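Local coordinates for protein beta-carbonic anhydrase (Methanothermobacter thermautotrophicus, PDB 1G5C) that catalyses the reversible hydration of carbon dioxide to bicarbonate, as a zinc-dependent carbonic anhydrase of the beta class, at residues D39-E42 with R43-I47. Sequence-based numbering, arbitrary orientation.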
# COMPACT_ATOMS: atom_id res chain seq x y z
N ASP A 39 -10.08 -9.80 3.10
CA ASP A 39 -11.06 -10.76 2.58
C ASP A 39 -12.41 -10.11 2.31
O ASP A 39 -12.92 -10.12 1.19
CB ASP A 39 -11.26 -11.94 3.57
CG ASP A 39 -11.54 -13.28 2.86
OD1 ASP A 39 -12.02 -13.28 1.71
OD2 ASP A 39 -11.28 -14.36 3.47
N LEU A 40 -13.01 -9.53 3.35
CA LEU A 40 -14.31 -8.88 3.20
C LEU A 40 -14.36 -7.83 2.09
O LEU A 40 -15.29 -7.81 1.27
CB LEU A 40 -14.72 -8.24 4.53
CG LEU A 40 -16.05 -7.47 4.58
CD1 LEU A 40 -17.22 -8.36 4.13
CD2 LEU A 40 -16.29 -7.01 6.00
N LEU A 41 -13.35 -6.96 2.04
CA LEU A 41 -13.34 -5.90 1.02
C LEU A 41 -13.28 -6.46 -0.40
O LEU A 41 -14.00 -6.00 -1.30
CB LEU A 41 -12.16 -4.96 1.27
CG LEU A 41 -12.08 -3.74 0.34
CD1 LEU A 41 -13.40 -2.93 0.38
CD2 LEU A 41 -10.89 -2.87 0.76
N GLU A 42 -12.42 -7.44 -0.60
CA GLU A 42 -12.30 -8.09 -1.90
C GLU A 42 -13.64 -8.68 -2.34
O GLU A 42 -14.08 -8.45 -3.46
CB GLU A 42 -11.26 -9.22 -1.85
CG GLU A 42 -9.82 -8.77 -1.71
CD GLU A 42 -9.46 -8.31 -0.31
OE1 GLU A 42 -10.02 -8.84 0.66
OE2 GLU A 42 -8.60 -7.41 -0.18
N ARG A 43 -14.27 -9.48 -1.48
CA ARG A 43 -15.57 -10.09 -1.80
C ARG A 43 -16.63 -9.00 -1.99
O ARG A 43 -17.46 -9.08 -2.90
CB ARG A 43 -16.01 -11.04 -0.66
CG ARG A 43 -15.49 -12.51 -0.77
CD ARG A 43 -13.99 -12.62 -0.66
NE ARG A 43 -13.28 -12.44 -1.93
CZ ARG A 43 -11.96 -12.50 -2.05
NH1 ARG A 43 -11.20 -12.74 -0.98
NH2 ARG A 43 -11.38 -12.36 -3.24
N ALA A 44 -16.59 -7.97 -1.16
CA ALA A 44 -17.58 -6.91 -1.26
C ALA A 44 -17.47 -6.14 -2.60
O ALA A 44 -18.48 -5.67 -3.14
CB ALA A 44 -17.43 -5.94 -0.06
N LEU A 45 -16.26 -6.02 -3.14
CA LEU A 45 -16.04 -5.32 -4.41
C LEU A 45 -16.05 -6.26 -5.61
O LEU A 45 -15.92 -5.80 -6.74
CB LEU A 45 -14.69 -4.58 -4.39
CG LEU A 45 -14.51 -3.44 -3.37
CD1 LEU A 45 -13.05 -3.07 -3.31
CD2 LEU A 45 -15.37 -2.24 -3.73
N GLY A 46 -16.16 -7.56 -5.35
CA GLY A 46 -16.16 -8.53 -6.44
C GLY A 46 -14.78 -8.59 -7.07
O GLY A 46 -14.63 -8.82 -8.26
N ILE A 47 -13.76 -8.39 -6.26
CA ILE A 47 -12.39 -8.39 -6.74
C ILE A 47 -11.58 -9.64 -6.38
O ILE A 47 -11.85 -10.29 -5.37
CB ILE A 47 -11.69 -7.12 -6.22
CG1 ILE A 47 -12.25 -5.92 -7.00
CG2 ILE A 47 -10.18 -7.24 -6.35
CD1 ILE A 47 -11.67 -4.58 -6.60
O HOH W 1 -8.30 -11.53 0.30
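The guanidinium of Arg43 lies flat against its neighbour Glu42, whose CB is centred on one face of the group, 3.3 Å from its plane; Asp39 comes in at the edge. There Arg43 NH1 gives a salt bridge to Asp39 OD1, 2.9 Å away and close to the guanidinium plane. The carboxylate stands almost perpendicular, its plane turned 89° from the guanidinium, and the N-H meets OD1 from above the carboxylate plane. Bends at chi2 (65°) and chi3 (-86°) swing the arginine chain across the helix surface over Glu42, with NH1 facing Asp39 at the N-cap position and NH2 facing Ile47 O, to which it makes a weak bond (3.0 Å). NH2 also forms a salt bridge with Asp39 OD2 of the second subunit. Helix 40-45 is the crossover of a beta-alpha-beta unit, between parallel strands 27-32 and 53-57 of the central sheet. On its sheet side Leu41 and Leu45 run alongside each other in the same direction, Leu41 CD1 to Leu45 CD1 at 3.7 Å; Leu41 rests on Thr31 and Ile156, Leu45 on Ile29. The side chain of Leu41 is about 10 Å from the zinc ion. At the C-terminal end Gly46 takes a positive phi in a Schellman motif: Ile47 N reaches back to Glu42 O at 2.8 Å, and Gly46 N to Arg43 O. This turn sets Ile47 against Ile29 and against Ile38 of the second subunit.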